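Local coordinates for protein endoglucanase (Clostridium thermocellum, PDB 2E4T) that hydrolyses internal beta-1,4-glucosidic linkages in cellulose and probably in xyloglucan, as the glycoside hydrolase family 44 part of a much longer multidomain enzyme, at residues 212-215 with 216-220; 231-234 with 235-238; 336-339 with 340-344; 493-496 with 497-500; 502-505 with 506-510. All coordinates share one frame; numbering follows the deposited sequence.

Contact 1 (212-215 with 216-220); sequences VALS and KAVKK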
loop_
_atom_site.group_PDB
_atom_site.type_symbol
_atom_site.label_atom_id
_atom_site.label_comp_id
_atom_site.label_asym_id
_atom_site.label_seq_id
_atom_site.Cartn_x
_atom_site.Cartn_y
_atom_site.Cartn_z
ATOM N N VAL A 212 -2.010 10.936 18.222
ATOM C CA VAL A 212 -1.408 12.217 18.489
ATOM C C VAL A 212 -0.159 12.059 19.343
ATOM O O VAL A 212 0.896 12.660 19.087
ATOM C CB VAL A 212 -2.426 13.175 19.131
ATOM C CG1 VAL A 212 -1.806 14.444 19.637
ATOM C CG2 VAL A 212 -3.540 13.502 18.126
ATOM N N ALA A 213 -0.295 11.292 20.451
ATOM C CA ALA A 213 0.821 11.137 21.368
ATOM C C ALA A 213 2.010 10.423 20.700
ATOM O O ALA A 213 3.182 10.820 20.900
ATOM C CB ALA A 213 0.382 10.425 22.623
ATOM N N LEU A 214 1.747 9.366 19.938
ATOM C CA LEU A 214 2.844 8.652 19.291
ATOM C C LEU A 214 3.497 9.538 18.235
ATOM O O LEU A 214 4.738 9.588 18.126
ATOM C CB LEU A 214 2.342 7.316 18.735
ATOM C CG LEU A 214 3.373 6.524 17.953
ATOM C CD1 LEU A 214 4.646 6.267 18.780
ATOM C CD2 LEU A 214 2.782 5.165 17.547
ATOM N N SER A 215 2.696 10.232 17.436
ATOM C CA SER A 215 3.264 11.099 16.421
ATOM C C SER A 215 4.187 12.155 17.039
ATOM O O SER A 215 5.315 12.399 16.580
ATOM C CB SER A 215 2.157 11.774 15.624
ATOM O OG SER A 215 2.763 12.607 14.660
ATOM N N LYS A 216 3.715 12.823 18.119
ATOM C CA LYS A 216 4.562 13.802 18.809
ATOM C C LYS A 216 5.867 13.181 19.251
ATOM O O LYS A 216 6.946 13.786 19.106
ATOM C CB LYS A 216 3.841 14.406 20.010
ATOM C CG LYS A 216 2.741 15.354 19.661
ATOM C CD LYS A 216 1.874 15.685 20.887
ATOM C CE LYS A 216 0.797 16.691 20.628
ATOM N NZ LYS A 216 -0.101 16.874 21.805
ATOM N N ALA A 217 5.799 11.987 19.840
ATOM C CA ALA A 217 6.984 11.354 20.364
ATOM C C ALA A 217 8.004 11.059 19.255
ATOM O O ALA A 217 9.218 11.253 19.424
ATOM C CB ALA A 217 6.581 10.037 21.070
ATOM N N VAL A 218 7.505 10.534 18.131
ATOM C CA VAL A 218 8.381 10.215 16.996
ATOM C C VAL A 218 9.012 11.483 16.435
ATOM O O VAL A 218 10.219 11.514 16.158
ATOM C CB VAL A 218 7.568 9.485 15.885
ATOM C CG1 VAL A 218 8.410 9.344 14.604
ATOM C CG2 VAL A 218 7.087 8.158 16.373
ATOM N N LYS A 219 8.190 12.521 16.230
ATOM C CA LYS A 219 8.687 13.738 15.556
ATOM C C LYS A 219 9.667 14.524 16.412
ATOM O O LYS A 219 10.441 15.299 15.855
ATOM C CB LYS A 219 7.524 14.565 15.056
ATOM C CG LYS A 219 6.876 13.807 13.867
ATOM C CD LYS A 219 5.706 14.541 13.286
ATOM C CE LYS A 219 5.184 13.895 12.057
ATOM N NZ LYS A 219 5.674 14.303 10.784
ATOM N N LYS A 220 9.662 14.340 17.746
ATOM C CA LYS A 220 10.720 14.938 18.558
ATOM C C LYS A 220 12.076 14.302 18.265
ATOM O O LYS A 220 13.126 14.973 18.369
ATOM C CB LYS A 220 10.377 14.821 20.025
ATOM C CG LYS A 220 9.386 15.816 20.481
ATOM C CD LYS A 220 9.409 16.081 21.926
ATOM C CE LYS A 220 8.422 15.208 22.618
ATOM N NZ LYS A 220 8.460 15.513 24.106
#
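Val212 with Lys216, Leu214 with Val218 and Ser215 with Lys219 meet one turn apart along helix 204-221, an outer helix of the TIM barrel. Regular i to i+4 backbone bonds set this spacing, the one from Val218 N to Leu214 O measuring 2.9 Å. On one flank, Lys216 runs extended beside Val212, and the two side chains point the same way. CG1 of Val212 is placed anti to the backbone N (chi1 171°) and meets CE of Lys216 at 3.6 Å in one of the two conformers of the lysine. A long aliphatic stem suits this partly exposed flank: its methylenes pack along the valine, and its ammonium has Glu272 as a long, weak ion partner. On the buried flank two branched residues touch, CD1 of Leu214 slanting across CG2 of Val218 at 3.9 Å. A small hydroxyl suits buried Ser215 because OG is hydrogen-bonded to the carbonyl of Leu276; it also lies 3.8 Å from CD of Lys219. That lysine bends at its last torsion (chi4 -92°), and its NZ forms a salt bridge with Asp278 and a hydrogen bond to Ala225 O, which satisfies a charge on a buried residue. Around the helix, Val212 leans on helix 257-272, Leu214 and Val218 reach Leu109 of strand 104-109, and Ser215, Val218 and Lys219 rest on Ile227 of strand 226-232.

Contact 2 (231-234 with 235-238); sequences ALYG and FAAY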
loop_
_atom_site.group_PDB
_atom_site.type_symbol
_atom_site.label_atom_id
_atom_site.label_comp_id
_atom_site.label_asym_id
_atom_site.label_seq_id
_atom_site.Cartn_x
_atom_site.Cartn_y
_atom_site.Cartn_z
ATOM N N ALA A 231 -4.186 2.869 9.263
ATOM C CA ALA A 231 -3.962 1.471 8.821
ATOM C C ALA A 231 -5.253 0.658 8.999
ATOM O O ALA A 231 -5.253 -0.487 9.474
ATOM C CB ALA A 231 -2.768 0.823 9.497
ATOM N N LEU A 232 -6.375 1.266 8.584
ATOM C CA LEU A 232 -7.694 0.645 8.762
ATOM C C LEU A 232 -7.865 -0.581 7.887
ATOM O O LEU A 232 -7.446 -0.595 6.693
ATOM C CB LEU A 232 -8.794 1.672 8.454
ATOM C CG LEU A 232 -8.801 2.906 9.328
ATOM C CD1 LEU A 232 -9.901 3.849 8.852
ATOM C CD2 LEU A 232 -9.002 2.563 10.812
ATOM N N TYR A 233 -8.550 -1.603 8.410
ATOM C CA TYR A 233 -8.534 -2.879 7.733
ATOM C C TYR A 233 -9.394 -2.906 6.450
ATOM O O TYR A 233 -9.148 -3.730 5.541
ATOM C CB TYR A 233 -9.000 -4.032 8.659
ATOM C CG TYR A 233 -10.495 -4.206 8.764
ATOM C CD1 TYR A 233 -11.159 -5.066 7.898
ATOM C CD2 TYR A 233 -11.219 -3.539 9.722
ATOM C CE1 TYR A 233 -12.550 -5.260 7.970
ATOM C CE2 TYR A 233 -12.603 -3.708 9.805
ATOM C CZ TYR A 233 -13.242 -4.571 8.939
ATOM O OH TYR A 233 -14.610 -4.799 8.973
ATOM N N GLY A 234 -10.432 -2.085 6.409
ATOM C CA GLY A 234 -11.402 -2.191 5.323
ATOM C C GLY A 234 -12.556 -1.246 5.595
ATOM O O GLY A 234 -12.570 -0.506 6.592
ATOM N N PHE A 235 -13.528 -1.283 4.674
ATOM C CA PHE A 235 -14.520 -0.231 4.597
ATOM C C PHE A 235 -15.280 -0.012 5.911
ATOM O O PHE A 235 -15.546 1.151 6.257
ATOM C CB PHE A 235 -15.500 -0.522 3.441
ATOM C CG PHE A 235 -16.381 0.645 3.185
ATOM C CD1 PHE A 235 -15.991 1.640 2.285
ATOM C CD2 PHE A 235 -17.577 0.832 3.918
ATOM C CE1 PHE A 235 -16.760 2.776 2.092
ATOM C CE2 PHE A 235 -18.318 2.005 3.757
ATOM C CZ PHE A 235 -17.884 2.946 2.844
ATOM N N ALA A 236 -15.700 -1.066 6.611
ATOM C CA ALA A 236 -16.471 -0.809 7.835
ATOM C C ALA A 236 -15.663 -0.019 8.876
ATOM O O ALA A 236 -16.240 0.724 9.676
ATOM C CB ALA A 236 -17.002 -2.107 8.444
ATOM N N ALA A 237 -14.341 -0.189 8.887
ATOM C CA ALA A 237 -13.509 0.651 9.734
ATOM C C ALA A 237 -13.421 2.092 9.215
ATOM O O ALA A 237 -13.415 3.048 10.000
ATOM C CB ALA A 237 -12.120 0.049 9.920
ATOM N N TYR A 238 -13.332 2.250 7.874
ATOM C CA TYR A 238 -13.380 3.606 7.299
ATOM C C TYR A 238 -14.661 4.317 7.745
ATOM O O TYR A 238 -14.668 5.532 7.989
ATOM C CB TYR A 238 -13.426 3.606 5.762
ATOM C CG TYR A 238 -12.317 2.949 4.973
ATOM C CD1 TYR A 238 -11.340 2.102 5.499
ATOM C CD2 TYR A 238 -12.343 3.127 3.575
ATOM C CE1 TYR A 238 -10.473 1.418 4.671
ATOM C CE2 TYR A 238 -11.457 2.466 2.750
ATOM C CZ TYR A 238 -10.521 1.596 3.267
ATOM O OH TYR A 238 -9.709 0.924 2.405
HETATM O O HOH W 1 -15.293 -3.867 6.107
#
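Gly234 and Tyr238 join in a helix N-terminus that follows directly on a TIM-barrel strand: strand 226-232 ends at Leu232, and Gly234 is the N-cap of helix 235-240. Such a strand-to-helix junction lies at the C-terminal ends of the barrel strands, the side where enzymes of this fold carry their active sites. The Gly234 carbonyl starts the helical bonding, accepting from Tyr238 N at 3.1 Å and weakly from Ala237 N. Gly234 is almost fully extended (phi 174°, psi -178°), a conformation that glycine adopts more easily than residues with a side chain. The Tyr238 ring passes close by, with CD1 only 3.1 Å from Gly234 O, while CA of Phe235 lies over one ring face, toward its rim. The Tyr238 hydroxyl continues to the carbonyl of His283 on the adjoining strand 279-284.

Leu232 packs against the first turn from the strand side: its CB lies 4.0 Å from CB of Ala237 and 3.9 Å from CD1 of Tyr238. The alanine's short side chain points back at the strand end and is also touched by the Tyr233 ring. That tyrosine has CG set between its backbone N and carbonyl carbon (chi1 83°), which carries the ring along the helix start, where CD2 comes 3.7 Å from CB of Ala237. Helices 257-272 and 338-349 also border the junction. The Tyr233 hydroxyl is hydrogen-bonded to Gln242, and a water donates to Tyr233 OH while accepting, at 2.9 Å, from Ala236 N in the first helical turn.

Contact 3 (336-339 with 340-344); sequences LPIL and PNLLD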
loop_
_atom_site.group_PDB
_atom_site.type_symbol
_atom_site.label_atom_id
_atom_site.label_comp_id
_atom_site.label_asym_id
_atom_site.label_seq_id
_atom_site.Cartn_x
_atom_site.Cartn_y
_atom_site.Cartn_z
ATOM N N LEU A 336 -18.419 5.729 -3.060
ATOM C CA LEU A 336 -17.716 5.228 -4.248
ATOM C C LEU A 336 -17.765 6.309 -5.324
ATOM O O LEU A 336 -18.754 7.055 -5.428
ATOM C CB LEU A 336 -18.362 3.964 -4.760
ATOM C CG LEU A 336 -18.349 2.809 -3.780
ATOM C CD1 LEU A 336 -19.029 1.574 -4.421
ATOM C CD2 LEU A 336 -16.901 2.480 -3.312
ATOM N N PRO A 337 -16.723 6.406 -6.169
ATOM C CA PRO A 337 -15.524 5.569 -6.179
ATOM C C PRO A 337 -14.634 5.902 -4.989
ATOM O O PRO A 337 -14.628 7.039 -4.469
ATOM C CB PRO A 337 -14.848 5.923 -7.499
ATOM C CG PRO A 337 -15.323 7.358 -7.798
ATOM C CD PRO A 337 -16.734 7.403 -7.265
ATOM N N ILE A 338 -13.867 4.918 -4.490
ATOM C CA ILE A 338 -13.276 5.084 -3.167
ATOM C C ILE A 338 -12.113 6.063 -3.147
ATOM O O ILE A 338 -12.018 6.841 -2.183
ATOM C CB ILE A 338 -12.916 3.701 -2.536
ATOM C CG1 ILE A 338 -12.569 3.845 -1.052
ATOM C CG2 ILE A 338 -11.842 2.961 -3.283
ATOM C CD1 ILE A 338 -13.719 4.303 -0.168
ATOM N N LEU A 339 -11.208 6.081 -4.140
ATOM C CA LEU A 339 -10.087 6.999 -4.032
ATOM C C LEU A 339 -10.559 8.466 -4.072
ATOM O O LEU A 339 -10.108 9.253 -3.231
ATOM C CB LEU A 339 -8.972 6.741 -5.044
ATOM C CG LEU A 339 -8.338 5.348 -4.962
ATOM C CD1 LEU A 339 -7.277 5.222 -6.067
ATOM C CD2 LEU A 339 -7.732 5.047 -3.584
ATOM N N PRO A 340 -11.439 8.861 -4.990
ATOM C CA PRO A 340 -11.899 10.271 -4.950
ATOM C C PRO A 340 -12.611 10.602 -3.653
ATOM O O PRO A 340 -12.512 11.741 -3.179
ATOM C CB PRO A 340 -12.827 10.353 -6.221
ATOM C CG PRO A 340 -12.208 9.345 -7.167
ATOM C CD PRO A 340 -11.884 8.174 -6.239
ATOM N N ASN A 341 -13.351 9.648 -3.066
ATOM C CA ASN A 341 -13.988 9.929 -1.771
ATOM C C ASN A 341 -12.939 10.174 -0.670
ATOM O O ASN A 341 -13.091 11.102 0.143
ATOM C CB ASN A 341 -15.010 8.862 -1.393
ATOM C CG ASN A 341 -16.346 9.173 -2.013
ATOM O OD1 ASN A 341 -17.176 9.835 -1.376
ATOM N ND2 ASN A 341 -16.583 8.775 -3.244
ATOM N N LEU A 342 -11.896 9.328 -0.622
ATOM C CA LEU A 342 -10.844 9.535 0.380
ATOM C C LEU A 342 -10.141 10.880 0.131
ATOM O O LEU A 342 -9.845 11.636 1.073
ATOM C CB LEU A 342 -9.848 8.374 0.348
ATOM C CG LEU A 342 -10.422 7.042 0.829
ATOM C CD1 LEU A 342 -9.483 5.884 0.455
ATOM C CD2 LEU A 342 -10.664 7.064 2.365
ATOM N N LEU A 343 -9.810 11.153 -1.145
ATOM C CA LEU A 343 -9.087 12.384 -1.470
ATOM C C LEU A 343 -9.959 13.643 -1.187
ATOM O O LEU A 343 -9.426 14.670 -0.748
ATOM C CB LEU A 343 -8.616 12.363 -2.912
ATOM C CG LEU A 343 -7.525 11.317 -3.177
ATOM C CD1 LEU A 343 -7.391 11.084 -4.674
ATOM C CD2 LEU A 343 -6.186 11.718 -2.568
ATOM N N ASP A 344 -11.258 13.535 -1.446
ATOM C CA ASP A 344 -12.188 14.646 -1.146
ATOM C C ASP A 344 -12.250 14.893 0.346
ATOM O O ASP A 344 -12.297 16.036 0.818
ATOM C CB ASP A 344 -13.564 14.321 -1.705
ATOM C CG ASP A 344 -14.682 15.284 -1.292
ATOM O OD1 ASP A 344 -14.696 16.328 -1.897
ATOM O OD2 ASP A 344 -15.537 15.005 -0.410
HETATM O O HOH W 2 -19.336 9.481 -4.049
#
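Pro337 and Pro340 set their rings at about a right angle, CG to CG 3.7 Å, at the N-terminus of helix 338-349 of the TIM barrel. Pro337 is the N-cap and follows a cis peptide bond. Pro340 falls in the first turn, where a backbone N-H would have no helical acceptor, so proline costs the helix no bond there.

Ile338 and Leu342 lie one turn apart on a buried side of the helix and meet at a slant. CG1 of Ile338, anti to the backbone N (chi1 -168°), comes 4.0 Å from CD1 of Leu342. Leu339 touches Leu355 and Ile357 of strand 354-360, and Leu343 touches Leu355 as well, so leucine at both places binds the helix to the barrel wall. Leu342 also touches Trp256.

Asn341 folds back over the N-cap. The Pro337 carbonyl accepts its backbone N within the carbonyl plane at 3.2 Å, and also its ND2 at 2.9 Å, the latter from above that plane. An asparagine suits this place because its amide can give one N-H to the cap carbonyl and still serve other partners. The Pro337 oxygen lies in the amide plane of Asn341, and OD1 accepts from Arg255, so the amide is gripped from both ends and its rotation fixed. From the same ND2, the second N-H goes to a water 3.0 Å away, which is also 2.9 Å from Leu336 O.

Contact 4 (493-496 with 497-500); sequences VNIK and DNTF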
loop_
_atom_site.group_PDB
_atom_site.type_symbol
_atom_site.label_atom_id
_atom_site.label_comp_id
_atom_site.label_asym_id
_atom_site.label_seq_id
_atom_site.Cartn_x
_atom_site.Cartn_y
_atom_site.Cartn_z
ATOM N N VAL A 493 6.555 0.752 -35.760
ATOM C CA VAL A 493 7.349 1.609 -36.596
ATOM C C VAL A 493 6.578 2.489 -37.553
ATOM O O VAL A 493 7.200 3.401 -38.127
ATOM C CB VAL A 493 8.387 0.801 -37.432
ATOM C CG1 VAL A 493 9.262 -0.078 -36.539
ATOM C CG2 VAL A 493 7.688 -0.008 -38.501
ATOM N N ASN A 494 5.298 2.260 -37.788
ATOM C CA ASN A 494 4.614 3.059 -38.794
ATOM C C ASN A 494 3.777 4.119 -38.116
ATOM O O ASN A 494 2.560 4.002 -37.941
ATOM C CB ASN A 494 3.797 2.188 -39.772
ATOM C CG ASN A 494 3.660 2.947 -41.067
ATOM O OD1 ASN A 494 3.331 4.161 -41.020
ATOM N ND2 ASN A 494 3.966 2.322 -42.202
ATOM N N ILE A 495 4.468 5.169 -37.681
ATOM C CA ILE A 495 3.880 6.273 -36.943
ATOM C C ILE A 495 3.804 7.450 -37.912
ATOM O O ILE A 495 4.808 7.872 -38.478
ATOM C CB ILE A 495 4.696 6.611 -35.692
ATOM C CG1 ILE A 495 4.872 5.322 -34.822
ATOM C CG2 ILE A 495 3.994 7.738 -34.939
ATOM C CD1 ILE A 495 5.758 5.524 -33.638
ATOM N N LYS A 496 2.575 7.891 -38.190
ATOM C CA LYS A 496 2.331 8.980 -39.141
ATOM C C LYS A 496 1.766 10.156 -38.380
ATOM O O LYS A 496 0.643 10.088 -37.856
ATOM C CB LYS A 496 1.389 8.556 -40.251
ATOM C CG LYS A 496 2.035 7.548 -41.172
ATOM C CD LYS A 496 1.158 7.446 -42.416
ATOM C CE LYS A 496 1.645 6.413 -43.424
ATOM N NZ LYS A 496 1.507 4.963 -42.984
ATOM N N ASP A 497 2.521 11.233 -38.285
ATOM C CA ASP A 497 2.048 12.406 -37.548
ATOM C C ASP A 497 1.560 12.003 -36.151
ATOM O O ASP A 497 0.447 12.396 -35.753
ATOM C CB ASP A 497 0.922 13.098 -38.341
ATOM C CG ASP A 497 1.403 13.704 -39.666
ATOM O OD1 ASP A 497 2.603 14.049 -39.803
ATOM O OD2 ASP A 497 0.568 13.840 -40.584
ATOM N N ASN A 498 2.349 11.157 -35.473
ATOM C CA ASN A 498 2.039 10.761 -34.081
ATOM C C ASN A 498 0.715 10.004 -33.981
ATOM O O ASN A 498 0.074 10.020 -32.919
ATOM C CB ASN A 498 2.119 11.993 -33.160
ATOM C CG ASN A 498 3.526 12.269 -32.723
ATOM O OD1 ASN A 498 4.431 11.485 -32.883
ATOM N ND2 ASN A 498 3.719 13.468 -32.134
ATOM N N THR A 499 0.368 9.261 -35.027
ATOM C CA THR A 499 -0.737 8.320 -35.012
ATOM C C THR A 499 -0.211 6.966 -35.421
ATOM O O THR A 499 0.684 6.853 -36.278
ATOM C CB THR A 499 -1.899 8.742 -35.934
ATOM O OG1 THR A 499 -1.520 8.540 -37.321
ATOM C CG2 THR A 499 -2.347 10.174 -35.675
ATOM N N PHE A 500 -0.789 5.912 -34.857
ATOM C CA PHE A 500 -0.473 4.547 -35.260
ATOM C C PHE A 500 -1.622 3.649 -34.818
ATOM O O PHE A 500 -2.424 4.033 -33.971
ATOM C CB PHE A 500 0.892 4.071 -34.723
ATOM C CG PHE A 500 0.990 4.047 -33.229
ATOM C CD1 PHE A 500 0.640 2.893 -32.507
ATOM C CD2 PHE A 500 1.463 5.129 -32.532
ATOM C CE1 PHE A 500 0.778 2.831 -31.133
ATOM C CE2 PHE A 500 1.587 5.088 -31.147
ATOM C CZ PHE A 500 1.234 3.931 -30.457
#
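Lys496 and Thr499 close a type I' beta turn, with Lys496 N bonded to Thr499 O at 2.9 Å and Thr499 N returning to Lys496 O at 3.0 Å. The second bond is the more bent, its donor standing well above the carbonyl plane. Thr499 adds a third link: OG1, lying between its own backbone N and carbonyl carbon (chi1 73°), donates to Lys496 O at 2.7 Å. This donor does lie in the carbonyl plane, so one oxygen accepts both the backbone and the side chain of the threonine. Asp497 and Asn498 fill the two central positions with positive phi, which asparagine and aspartate tolerate better than most residues. The Asn498 amide is held by Lys469 O and Tyr471 N. Next to the turn, Ile495 and Phe500 run side by side, CG1 of the isoleucine 4.1 Å from CD2 of the ring, and both touch Leu514. Phe500 also stacks with Phe463. CA of Ile495 makes a C-H...O contact with Thr499 O at 3.3 Å. Type I' turns are common in two-residue beta hairpins; here the turn closes a loop between strands 486-492 and 499-504 of the beta domain, without extended strand pairing.

Contact 5 (502-505 with 506-510); sequences YTVP and ALTAC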
loop_
_atom_site.group_PDB
_atom_site.type_symbol
_atom_site.label_atom_id
_atom_site.label_comp_id
_atom_site.label_asym_id
_atom_site.label_seq_id
_atom_site.Cartn_x
_atom_site.Cartn_y
_atom_site.Cartn_z
ATOM N N TYR A 502 -2.330 -0.355 -33.350
ATOM C CA TYR A 502 -1.642 -1.455 -32.743
ATOM C C TYR A 502 -2.698 -2.415 -32.202
ATOM O O TYR A 502 -3.513 -2.047 -31.354
ATOM C CB TYR A 502 -0.758 -0.949 -31.597
ATOM C CG TYR A 502 0.161 -2.011 -31.005
ATOM C CD1 TYR A 502 1.081 -2.697 -31.813
ATOM C CD2 TYR A 502 0.167 -2.284 -29.639
ATOM C CE1 TYR A 502 1.969 -3.617 -31.289
ATOM C CE2 TYR A 502 1.065 -3.193 -29.111
ATOM C CZ TYR A 502 1.937 -3.885 -29.918
ATOM O OH TYR A 502 2.814 -4.796 -29.363
ATOM N N THR A 503 -2.723 -3.636 -32.734
ATOM C CA THR A 503 -3.649 -4.657 -32.290
ATOM C C THR A 503 -2.937 -5.572 -31.302
ATOM O O THR A 503 -1.827 -6.058 -31.558
ATOM C CB THR A 503 -4.171 -5.462 -33.488
ATOM O OG1 THR A 503 -4.917 -4.551 -34.318
ATOM C CG2 THR A 503 -5.042 -6.627 -33.026
ATOM N N VAL A 504 -3.616 -5.783 -30.163
ATOM C CA VAL A 504 -3.072 -6.497 -29.046
ATOM C C VAL A 504 -3.942 -7.760 -28.830
ATOM O O VAL A 504 -5.175 -7.666 -28.839
ATOM C CB VAL A 504 -3.187 -5.559 -27.731
ATOM C CG1 VAL A 504 -2.664 -6.241 -26.482
ATOM C CG2 VAL A 504 -2.439 -4.239 -27.946
ATOM N N PRO A 505 -3.324 -8.937 -28.625
ATOM C CA PRO A 505 -4.136 -10.129 -28.311
ATOM C C PRO A 505 -4.958 -9.959 -27.032
ATOM O O PRO A 505 -4.706 -9.079 -26.188
ATOM C CB PRO A 505 -3.101 -11.237 -28.143
ATOM C CG PRO A 505 -1.902 -10.725 -28.947
ATOM C CD PRO A 505 -1.896 -9.258 -28.694
ATOM N N ALA A 506 -5.966 -10.823 -26.898
ATOM C CA ALA A 506 -6.752 -10.917 -25.695
ATOM C C ALA A 506 -5.803 -11.013 -24.471
ATOM O O ALA A 506 -4.736 -11.623 -24.521
ATOM C CB ALA A 506 -7.611 -12.176 -25.740
ATOM N N LEU A 507 -6.275 -10.423 -23.353
ATOM C CA LEU A 507 -5.651 -10.583 -22.037
ATOM C C LEU A 507 -4.117 -10.434 -22.123
ATOM O O LEU A 507 -3.342 -11.318 -21.788
ATOM C CB LEU A 507 -6.013 -11.919 -21.380
ATOM C CG LEU A 507 -7.532 -12.078 -21.150
ATOM C CD1 LEU A 507 -7.802 -13.466 -20.508
ATOM C CD2 LEU A 507 -8.140 -10.947 -20.326
ATOM N N THR A 508 -3.713 -9.220 -22.529
ATOM C CA THR A 508 -2.299 -8.875 -22.633
ATOM C C THR A 508 -2.066 -7.515 -21.976
ATOM O O THR A 508 -2.916 -6.616 -22.095
ATOM C CB THR A 508 -1.905 -8.819 -24.118
ATOM O OG1 THR A 508 -2.033 -10.144 -24.636
ATOM C CG2 THR A 508 -0.413 -8.424 -24.375
ATOM N N ALA A 509 -0.917 -7.378 -21.347
ATOM C CA ALA A 509 -0.473 -6.142 -20.749
ATOM C C ALA A 509 0.815 -5.714 -21.411
ATOM O O ALA A 509 1.782 -6.478 -21.431
ATOM C CB ALA A 509 -0.226 -6.322 -19.240
ATOM N N CYS A 510 0.853 -4.483 -21.950
ATOM C CA CYS A 510 2.006 -3.994 -22.650
ATOM C C CYS A 510 2.509 -2.667 -22.069
ATOM O O CYS A 510 1.749 -1.883 -21.505
ATOM C CB CYS A 510 1.551 -3.544 -24.128
ATOM S SG CYS A 510 0.735 -4.787 -25.113
#
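Val504 places CG1 anti to its backbone N (chi1 179°), which directs this methyl at Thr508, while Cys510, in the conformer described, keeps SG anti to its carbonyl carbon (chi1 -56°), near the same methyl. CG1 of Val504 meets CB of Thr508 at 3.6 Å, the side chains slanting past each other, and lies 3.9 Å from SG of Cys510. Thr508 and Cys510 each have a second conformer, and contacts through their ends describe one state only. In that state the sulfur also approaches the edge of the Tyr502 ring near its plane, 4.3 Å from CE2.

The chain bends through Pro505, Ala506 and Leu507. Proline suits the end of a strand, having no N-H to offer a further neighbour, and its carbonyl accepts from ND2 of Asn452. Leu507 has a positive phi (45°) and, with Thr508, forms a G1 beta bulge opposite Asn452; its side chain touches Ile368 and Ile372 of helix 368-384.

Strands 502-504 and 508-510 stay 9.4 Å apart at their axes, and no hydrogen bond joins the two segments. The first pairs with strand 459-466, the second with strands 442-452 and 474-480, resembling a beta-arch. Contact across the bend therefore rests mainly on dispersion among a valine methyl, a threonine, a sulfur and a ring edge, while several backbone groups bond to neighbouring strands.

In the fold
The five local contacts divide between two domains. Contacts 1, 2 and 3 belong to the TIM barrel. Contact 1 precedes contact 2 along the chain, helix 204-221 leading into strand 226-232, yet their centres are about 23 Å apart. Contacts 2 and 3, far apart in sequence, touch directly: CD1 of Ile338 lies 4.1 Å from both CE1 of Phe235 and CE2 of Tyr238, so two helix N-termini share one apolar junction. Contacts 4 and 5 adjoin along strand 499-504 in the beta domain, centres about 18 Å apart. Contact 4 lies about 55 Å from contact 1, centre to centre, across the chain's middle. All five lie away from the calcium and zinc sites.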